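Protein virC2 (PDB 2RH3) probably binds DNA through its C-terminal ribbon-helix-helix domain, and enhances T-DNA transfer and virulence in Agrobacterium tumefaciens. Local coordinates at residues A[33-38]-A[103-108]; A[39-44]-A[110-115]; A[80-85]-A[98-103]. All blocks are in the same frame, centred on the assembly; numbering follows the deposited sequence.

Contact 1: A[33-38]-A[103-108]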
loop_
_atom_site.group_PDB
_atom_site.type_symbol
_atom_site.label_atom_id
_atom_site.label_comp_id
_atom_site.label_asym_id
_atom_site.label_seq_id
_atom_site.Cartn_x
_atom_site.Cartn_y
_atom_site.Cartn_z
ATOM N N MET A 33 -1.223 9.825 -3.751
ATOM C CA MET A 33 0.011 10.190 -4.478
ATOM C C MET A 33 1.083 9.122 -4.266
ATOM O O MET A 33 1.705 8.647 -5.229
ATOM C CB MET A 33 0.531 11.564 -4.036
ATOM C CG MET A 33 -0.351 12.717 -4.525
ATOM S SD MET A 33 0.095 14.261 -3.738
ATOM C CE MET A 33 1.713 14.536 -4.476
ATOM N N ILE A 34 1.284 8.753 -3.004
ATOM C CA ILE A 34 2.266 7.729 -2.668
ATOM C C ILE A 34 1.887 6.375 -3.262
ATOM O O ILE A 34 2.734 5.714 -3.857
ATOM C CB ILE A 34 2.490 7.597 -1.152
ATOM C CG1 ILE A 34 3.071 8.907 -0.592
ATOM C CG2 ILE A 34 3.472 6.444 -0.887
ATOM C CD1 ILE A 34 3.121 8.966 0.944
ATOM N N LEU A 35 0.619 5.992 -3.109
ATOM C CA LEU A 35 0.155 4.678 -3.579
ATOM C C LEU A 35 0.364 4.496 -5.084
ATOM O O LEU A 35 0.669 3.382 -5.543
ATOM C CB LEU A 35 -1.316 4.458 -3.196
ATOM C CG LEU A 35 -1.883 3.038 -3.321
ATOM C CD1 LEU A 35 -0.978 2.024 -2.645
ATOM C CD2 LEU A 35 -3.293 2.970 -2.749
ATOM N N ARG A 36 0.198 5.570 -5.846
ATOM C CA ARG A 36 0.382 5.523 -7.304
ATOM C C ARG A 36 1.793 5.025 -7.638
ATOM O O ARG A 36 1.976 4.131 -8.486
ATOM C CB ARG A 36 0.121 6.907 -7.910
ATOM C CG ARG A 36 0.242 6.964 -9.424
ATOM C CD ARG A 36 -0.144 8.329 -9.979
ATOM N NE ARG A 36 -1.580 8.575 -9.884
ATOM C CZ ARG A 36 -2.128 9.564 -9.185
ATOM N NH1 ARG A 36 -1.359 10.420 -8.523
ATOM N NH2 ARG A 36 -3.448 9.703 -9.162
ATOM N N ARG A 37 2.782 5.602 -6.956
ATOM C CA ARG A 37 4.171 5.243 -7.149
ATOM C C ARG A 37 4.445 3.859 -6.554
ATOM O O ARG A 37 5.087 3.026 -7.197
ATOM C CB ARG A 37 5.093 6.283 -6.500
ATOM C CG ARG A 37 6.571 5.934 -6.554
ATOM C CD ARG A 37 7.106 5.961 -7.962
ATOM N NE ARG A 37 8.536 5.668 -7.991
ATOM C CZ ARG A 37 9.369 6.027 -8.970
ATOM N NH1 ARG A 37 8.928 6.699 -10.030
ATOM N NH2 ARG A 37 10.659 5.713 -8.888
ATOM N N ALA A 38 3.966 3.634 -5.334
ATOM C CA ALA A 38 4.149 2.359 -4.633
ATOM C C ALA A 38 3.580 1.176 -5.446
ATOM O O ALA A 38 4.220 0.136 -5.557
ATOM C CB ALA A 38 3.544 2.416 -3.248
ATOM N N LYS A 103 -5.047 -5.785 1.430
ATOM C CA LYS A 103 -3.769 -6.480 1.620
ATOM C C LYS A 103 -2.740 -6.024 0.598
ATOM O O LYS A 103 -1.575 -5.771 0.942
ATOM C CB LYS A 103 -3.958 -8.007 1.527
ATOM C CG LYS A 103 -4.653 -8.582 2.740
ATOM C CD LYS A 103 -4.606 -10.109 2.713
ATOM C CE LYS A 103 -5.539 -10.719 3.743
ATOM N NZ LYS A 103 -5.160 -10.379 5.146
ATOM N N LEU A 104 -3.186 -5.910 -0.653
ATOM C CA LEU A 104 -2.303 -5.532 -1.757
ATOM C C LEU A 104 -1.803 -4.097 -1.581
ATOM O O LEU A 104 -0.589 -3.853 -1.635
ATOM C CB LEU A 104 -3.017 -5.695 -3.105
ATOM C CG LEU A 104 -2.187 -5.370 -4.361
ATOM C CD1 LEU A 104 -0.920 -6.215 -4.419
ATOM C CD2 LEU A 104 -2.992 -5.522 -5.634
ATOM N N ALA A 105 -2.721 -3.164 -1.346
ATOM C CA ALA A 105 -2.324 -1.753 -1.151
ATOM C C ALA A 105 -1.421 -1.587 0.057
ATOM O O ALA A 105 -0.403 -0.882 -0.004
ATOM C CB ALA A 105 -3.546 -0.860 -1.025
ATOM N N THR A 106 -1.781 -2.249 1.155
ATOM C CA THR A 106 -1.023 -2.139 2.389
ATOM C C THR A 106 0.413 -2.659 2.219
ATOM O O THR A 106 1.361 -2.022 2.683
ATOM C CB THR A 106 -1.774 -2.804 3.568
ATOM O OG1 THR A 106 -3.007 -2.094 3.785
ATOM C CG2 THR A 106 -0.931 -2.770 4.838
ATOM N N ALA A 107 0.567 -3.792 1.535
ATOM C CA ALA A 107 1.893 -4.338 1.242
ATOM C C ALA A 107 2.712 -3.411 0.344
ATOM O O ALA A 107 3.897 -3.222 0.576
ATOM C CB ALA A 107 1.778 -5.726 0.594
ATOM N N ALA A 108 2.073 -2.856 -0.678
ATOM C CA ALA A 108 2.745 -1.947 -1.604
ATOM C C ALA A 108 3.300 -0.732 -0.840
ATOM O O ALA A 108 4.447 -0.311 -1.032
ATOM C CB ALA A 108 1.783 -1.529 -2.694
HETATM O O HOH W 1 6.152 -0.608 -3.357
#
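Ala38 and Ala108 meet where helix 27-47 passes over helix 97-118, their CA atoms 5.4 Å apart. Both methyls are directed at the opposite helix and fit against backbone: Ala38 CB lies 3.6 Å from Ala108 O, and the two CB atoms are 4.4 Å apart. Alanine suits the place because its single methyl is short enough for the helices to come close here. One turn earlier Leu35 bridges the wider gap. Its CB sets out along the flank of its helix; in the conformer described, chi1 (-167°) sets CG beside the carbonyl carbon and chi2 (50°) turns CD1 toward Ala105, apparently reaching 4.2 Å from Ala105 CB and resting near Ala108 CB. No direct hydrogen bond joins the segments. One water donates to both Ala38 O (3.0 Å) and Ala108 O (2.9 Å), linking the two carbonyls alongside the methyl contacts. Leu109 gives Leu35 further cover, while Leu39 and Phe42 pack on Ala108. The segment axes approach to 9.8 Å at 89°, an almost perpendicular, alanine-lined helix crossing in the core of a ribbon-helix-helix fold.

Contact 2: A[39-44]-A[110-115]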
loop_
_atom_site.group_PDB
_atom_site.type_symbol
_atom_site.label_atom_id
_atom_site.label_comp_id
_atom_site.label_asym_id
_atom_site.label_seq_id
_atom_site.Cartn_x
_atom_site.Cartn_y
_atom_site.Cartn_z
ATOM N N LEU A 39 2.404 1.357 -6.036
ATOM C CA LEU A 39 1.798 0.269 -6.817
ATOM C C LEU A 39 2.541 0.037 -8.123
ATOM O O LEU A 39 2.596 -1.094 -8.620
ATOM C CB LEU A 39 0.302 0.505 -7.064
ATOM C CG LEU A 39 -0.587 0.475 -5.816
ATOM C CD1 LEU A 39 -1.881 1.246 -6.059
ATOM C CD2 LEU A 39 -0.874 -0.962 -5.344
ATOM N N GLY A 40 3.119 1.103 -8.675
ATOM C CA GLY A 40 3.962 0.989 -9.859
ATOM C C GLY A 40 5.210 0.173 -9.570
ATOM O O GLY A 40 5.547 -0.745 -10.324
ATOM N N ASP A 41 5.884 0.502 -8.464
ATOM C CA ASP A 41 7.070 -0.225 -8.006
ATOM C C ASP A 41 6.715 -1.689 -7.726
ATOM O O ASP A 41 7.458 -2.600 -8.109
ATOM C CB ASP A 41 7.654 0.414 -6.727
ATOM C CG ASP A 41 8.164 1.849 -6.935
ATOM O OD1 ASP A 41 8.439 2.253 -8.085
ATOM O OD2 ASP A 41 8.295 2.584 -5.923
ATOM N N PHE A 42 5.562 -1.896 -7.089
ATOM C CA PHE A 42 5.130 -3.223 -6.617
ATOM C C PHE A 42 4.792 -4.168 -7.761
ATOM O O PHE A 42 5.068 -5.363 -7.666
ATOM C CB PHE A 42 3.942 -3.110 -5.658
ATOM C CG PHE A 42 3.855 -4.235 -4.657
ATOM C CD1 PHE A 42 4.849 -4.405 -3.694
ATOM C CD2 PHE A 42 2.776 -5.109 -4.670
ATOM C CE1 PHE A 42 4.773 -5.440 -2.753
ATOM C CE2 PHE A 42 2.687 -6.150 -3.744
ATOM C CZ PHE A 42 3.690 -6.311 -2.778
ATOM N N GLU A 43 4.206 -3.621 -8.830
ATOM C CA GLU A 43 3.870 -4.385 -10.048
ATOM C C GLU A 43 5.077 -5.123 -10.589
ATOM O O GLU A 43 4.972 -6.288 -11.008
ATOM C CB GLU A 43 3.373 -3.449 -11.148
ATOM C CG GLU A 43 1.882 -3.267 -11.241
ATOM C CD GLU A 43 1.492 -2.477 -12.479
ATOM O OE1 GLU A 43 1.968 -1.329 -12.636
ATOM O OE2 GLU A 43 0.710 -3.002 -13.298
ATOM N N ASN A 44 6.220 -4.434 -10.606
ATOM C CA ASN A 44 7.460 -5.017 -11.108
ATOM C C ASN A 44 7.992 -6.122 -10.198
ATOM O O ASN A 44 8.704 -7.020 -10.654
ATOM C CB ASN A 44 8.519 -3.934 -11.348
ATOM C CG ASN A 44 8.097 -2.922 -12.409
ATOM O OD1 ASN A 44 7.359 -3.242 -13.344
ATOM N ND2 ASN A 44 8.572 -1.692 -12.265
ATOM N N ALA A 110 3.803 -0.598 2.528
ATOM C CA ALA A 110 4.776 -1.084 3.482
ATOM C C ALA A 110 6.166 -1.164 2.837
ATOM O O ALA A 110 7.152 -0.818 3.461
ATOM C CB ALA A 110 4.346 -2.437 4.029
ATOM N N CYS A 111 6.196 -1.614 1.583
ATOM C CA CYS A 111 7.410 -1.715 0.775
ATOM C C CYS A 111 8.031 -0.339 0.466
ATOM O O CYS A 111 9.247 -0.158 0.564
ATOM C CB CYS A 111 7.089 -2.466 -0.524
ATOM S SG CYS A 111 8.512 -2.899 -1.517
ATOM N N PHE A 112 7.181 0.620 0.106
ATOM C CA PHE A 112 7.594 1.991 -0.191
ATOM C C PHE A 112 8.203 2.619 1.072
ATOM O O PHE A 112 9.279 3.231 1.027
ATOM C CB PHE A 112 6.364 2.802 -0.649
ATOM C CG PHE A 112 6.685 4.211 -1.033
ATOM C CD1 PHE A 112 6.897 4.549 -2.369
ATOM C CD2 PHE A 112 6.771 5.206 -0.063
ATOM C CE1 PHE A 112 7.211 5.873 -2.730
ATOM C CE2 PHE A 112 7.090 6.514 -0.413
ATOM C CZ PHE A 112 7.297 6.848 -1.745
ATOM N N PHE A 113 7.515 2.457 2.206
ATOM C CA PHE A 113 7.978 3.026 3.466
ATOM C C PHE A 113 9.290 2.383 3.948
ATOM O O PHE A 113 10.151 3.081 4.463
ATOM C CB PHE A 113 6.921 2.936 4.562
ATOM C CG PHE A 113 5.610 3.627 4.237
ATOM C CD1 PHE A 113 5.565 4.829 3.493
ATOM C CD2 PHE A 113 4.416 3.092 4.720
ATOM C CE1 PHE A 113 4.336 5.452 3.211
ATOM C CE2 PHE A 113 3.195 3.716 4.458
ATOM C CZ PHE A 113 3.157 4.894 3.694
ATOM N N ALA A 114 9.432 1.066 3.774
ATOM C CA ALA A 114 10.676 0.384 4.166
ATOM C C ALA A 114 11.849 0.851 3.302
ATOM O O ALA A 114 12.982 0.988 3.785
ATOM C CB ALA A 114 10.515 -1.139 4.092
ATOM N N ARG A 115 11.562 1.115 2.026
ATOM C CA ARG A 115 12.582 1.583 1.082
ATOM C C ARG A 115 13.035 2.980 1.497
ATOM O O ARG A 115 14.229 3.275 1.499
ATOM C CB ARG A 115 12.039 1.581 -0.351
ATOM C CG ARG A 115 13.129 1.804 -1.428
ATOM C CD ARG A 115 12.547 1.743 -2.858
ATOM N NE ARG A 115 11.794 0.514 -3.144
ATOM C CZ ARG A 115 12.333 -0.659 -3.498
ATOM N NH1 ARG A 115 13.651 -0.803 -3.619
ATOM N NH2 ARG A 115 11.544 -1.698 -3.735
HETATM O O HOH W 2 8.553 0.341 -3.421
#
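The backbones of 39-44 and 110-115 come nearest at two neighbouring positions, Phe42 with Cys111 (CA to CA 7.9 Å) and Asp41 with Phe112 (8.1 Å), wide enough apart that only side chains meet. Phe42 leaves the flank of its helix and then bends across: chi1 of -152° swings the ring over so that CD1 comes 4.3 Å from Cys111 CB, which approaches the ring obliquely. Cysteine is small and moderately apolar, and its CB points toward the other helix, so it can meet a bulky aromatic without forcing the backbones further apart. The same Phe42 ring also packs on Leu104 and Ala107, and Met45 lies on Cys111. This is the outer continuation of the hydrophobic core that helices 27-47 and 97-118 build in the ribbon-helix-helix fold; beyond Phe42 the character changes from apolar to polar. Asp41 OD2 stands 4.3 Å from Phe112 CD1, at the edge of the ring and near its plane, where the slightly positive ring hydrogens probably make a carboxylate tolerable. The CD1 edge of Phe112 thus borders the carboxylate, while the residue also packs on Ile34, Arg37 and Ala38. Arg115 is more remote: its NE and Asp41 OD2 are 4.9 Å apart, too far for a direct salt bridge, though the opposite charges probably still attract. A water sits between them. It accepts from Arg115 NE at 3.3 Å, in the plane of the guanidinium group, and donates a weak hydrogen bond of 3.4 Å to Asp41 OD2. The other carboxylate oxygen of Asp41 makes a long, weak ion pair with Arg37, one turn earlier on its own helix.

Contact 3: A[80-85]-A[98-103]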
loop_
_atom_site.group_PDB
_atom_site.type_symbol
_atom_site.label_atom_id
_atom_site.label_comp_id
_atom_site.label_asym_id
_atom_site.label_seq_id
_atom_site.Cartn_x
_atom_site.Cartn_y
_atom_site.Cartn_z
ATOM N N SER A 80 -2.124 -11.570 -15.152
ATOM C CA SER A 80 -1.013 -12.436 -14.762
ATOM C C SER A 80 -0.433 -12.058 -13.390
ATOM O O SER A 80 -0.180 -12.928 -12.551
ATOM C CB SER A 80 0.073 -12.396 -15.842
ATOM O OG SER A 80 1.371 -12.534 -15.287
ATOM N N LEU A 81 -0.244 -10.758 -13.178
ATOM C CA LEU A 81 0.335 -10.228 -11.939
ATOM C C LEU A 81 -0.628 -10.333 -10.757
ATOM O O LEU A 81 -0.211 -10.621 -9.629
ATOM C CB LEU A 81 0.788 -8.771 -12.130
ATOM C CG LEU A 81 1.728 -8.453 -13.305
ATOM C CD1 LEU A 81 2.192 -7.006 -13.245
ATOM C CD2 LEU A 81 2.928 -9.391 -13.364
ATOM N N ILE A 82 -1.914 -10.093 -11.019
ATOM C CA ILE A 82 -2.947 -10.223 -9.989
ATOM C C ILE A 82 -3.132 -11.679 -9.573
ATOM O O ILE A 82 -3.362 -11.965 -8.397
ATOM C CB ILE A 82 -4.288 -9.549 -10.401
ATOM C CG1 ILE A 82 -4.141 -8.031 -10.346
ATOM C CG2 ILE A 82 -5.458 -9.989 -9.503
ATOM C CD1 ILE A 82 -3.426 -7.491 -9.072
ATOM N N GLU A 83 -3.000 -12.595 -10.532
ATOM C CA GLU A 83 -2.963 -14.013 -10.202
ATOM C C GLU A 83 -1.823 -14.307 -9.225
ATOM O O GLU A 83 -2.033 -14.972 -8.210
ATOM C CB GLU A 83 -2.852 -14.887 -11.459
ATOM C CG GLU A 83 -2.753 -16.384 -11.154
ATOM C CD GLU A 83 -3.384 -17.267 -12.219
ATOM O OE1 GLU A 83 -3.387 -16.885 -13.411
ATOM O OE2 GLU A 83 -3.876 -18.357 -11.855
ATOM N N ALA A 84 -0.628 -13.797 -9.529
ATOM C CA ALA A 84 0.526 -13.958 -8.648
ATOM C C ALA A 84 0.269 -13.356 -7.256
ATOM O O ALA A 84 0.559 -13.992 -6.241
ATOM C CB ALA A 84 1.775 -13.353 -9.291
ATOM N N ALA A 85 -0.288 -12.144 -7.224
ATOM C CA ALA A 85 -0.683 -11.483 -5.970
ATOM C C ALA A 85 -1.690 -12.311 -5.160
ATOM O O ALA A 85 -1.484 -12.548 -3.972
ATOM C CB ALA A 85 -1.259 -10.093 -6.256
ATOM N N ARG A 98 -12.460 -6.935 -1.590
ATOM C CA ARG A 98 -12.118 -5.783 -0.741
ATOM C C ARG A 98 -10.958 -6.112 0.198
ATOM O O ARG A 98 -10.022 -5.325 0.327
ATOM C CB ARG A 98 -13.340 -5.309 0.072
ATOM C CG ARG A 98 -13.055 -4.109 0.975
ATOM C CD ARG A 98 -13.911 -4.076 2.252
ATOM N NE ARG A 98 -13.738 -5.254 3.113
ATOM C CZ ARG A 98 -12.618 -5.588 3.763
ATOM N NH1 ARG A 98 -11.509 -4.854 3.659
ATOM N NH2 ARG A 98 -12.608 -6.682 4.515
ATOM N N ALA A 99 -11.017 -7.278 0.838
ATOM C CA ALA A 99 -9.956 -7.713 1.743
ATOM C C ALA A 99 -8.639 -7.916 0.994
ATOM O O ALA A 99 -7.578 -7.523 1.486
ATOM C CB ALA A 99 -10.352 -8.983 2.484
ATOM N N PHE A 100 -8.712 -8.506 -0.201
ATOM C CA PHE A 100 -7.527 -8.663 -1.044
ATOM C C PHE A 100 -6.906 -7.314 -1.422
ATOM O O PHE A 100 -5.683 -7.134 -1.314
ATOM C CB PHE A 100 -7.830 -9.515 -2.299
ATOM C CG PHE A 100 -6.736 -9.470 -3.333
ATOM C CD1 PHE A 100 -6.920 -8.778 -4.527
ATOM C CD2 PHE A 100 -5.505 -10.082 -3.096
ATOM C CE1 PHE A 100 -5.899 -8.706 -5.481
ATOM C CE2 PHE A 100 -4.474 -10.020 -4.045
ATOM C CZ PHE A 100 -4.674 -9.332 -5.239
ATOM N N GLY A 101 -7.745 -6.365 -1.841
ATOM C CA GLY A 101 -7.278 -5.014 -2.213
ATOM C C GLY A 101 -6.635 -4.249 -1.070
ATOM O O GLY A 101 -5.674 -3.498 -1.267
ATOM N N HIS A 102 -7.153 -4.450 0.135
ATOM C CA HIS A 102 -6.547 -3.866 1.324
ATOM C C HIS A 102 -5.163 -4.458 1.561
ATOM O O HIS A 102 -4.216 -3.720 1.829
ATOM C CB HIS A 102 -7.426 -4.078 2.551
ATOM C CG HIS A 102 -6.852 -3.500 3.809
ATOM N ND1 HIS A 102 -6.785 -2.145 4.047
ATOM C CD2 HIS A 102 -6.335 -4.101 4.909
ATOM C CE1 HIS A 102 -6.239 -1.933 5.232
ATOM N NE2 HIS A 102 -5.949 -3.103 5.772
ATOM N N LYS A 103 -5.047 -5.785 1.430
ATOM C CA LYS A 103 -3.769 -6.480 1.620
ATOM C C LYS A 103 -2.740 -6.024 0.598
ATOM O O LYS A 103 -1.575 -5.771 0.942
ATOM C CB LYS A 103 -3.958 -8.007 1.527
ATOM C CG LYS A 103 -4.653 -8.582 2.740
ATOM C CD LYS A 103 -4.606 -10.109 2.713
ATOM C CE LYS A 103 -5.539 -10.719 3.743
ATOM N NZ LYS A 103 -5.160 -10.379 5.146
#
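Phe100 carries this contact, meeting Ala85 and Ile82 of helix 79-89 by apolar packing. Its CB points at that helix, and a chi1 of 168° sends CG off opposite the backbone nitrogen, so the ring reaches across the space between the backbones. The far end of the ring does the touching: Ala85 CB sits in the ring plane at its edge, 3.6 Å from Phe100 CZ, while Phe100 CE2 lies 3.8 Å from Ala85 C. Alanine suits this position because its short methyl lets the ring come right up to the helix backbone. Ile82, one turn earlier, adds a branched flank, its CG2 approaching obliquely to 4.2 Å from Phe100 CE1. Leu46 of helix 27-47 also rests on Ala85. Both helices follow strand 71-76, the strand-helix-helix order of a ribbon-helix-helix unit, and Phe100 packs them together.

An electrostatic element lies just outside the two segments, where Arg86, next along from Ala85, makes a cation-pi interaction with the Phe100 ring. Across the segments themselves there is no hydrogen bond. Cohesion therefore depends on shape and on burying hydrocarbon, with one aromatic spanning helices whose nearest CA atoms, of Ala85 and Phe100, remain 8.9 Å apart.

In the fold
Helix 97-118 takes part in all three contacts. Contacts 1 and 2, their centres about 6 Å apart, join it to successive stretches of helix 27-47 and form one continuous interface in which side chains of the two contacts interlock. Contact 3, centred about 12 Å from contact 1 and about 14 Å from contact 2, joins its earlier part to helix 79-89, and Leu104 packing on Ile82 links it to the core. Along the chain the segments of contacts 1 and 2 alternate, while contact 3 nests inside both loops. Strands 2-7 and 71-76 pair antiparallel, so a single chain supplies the ribbon and helices that ribbon-helix-helix proteins commonly assemble from two subunits.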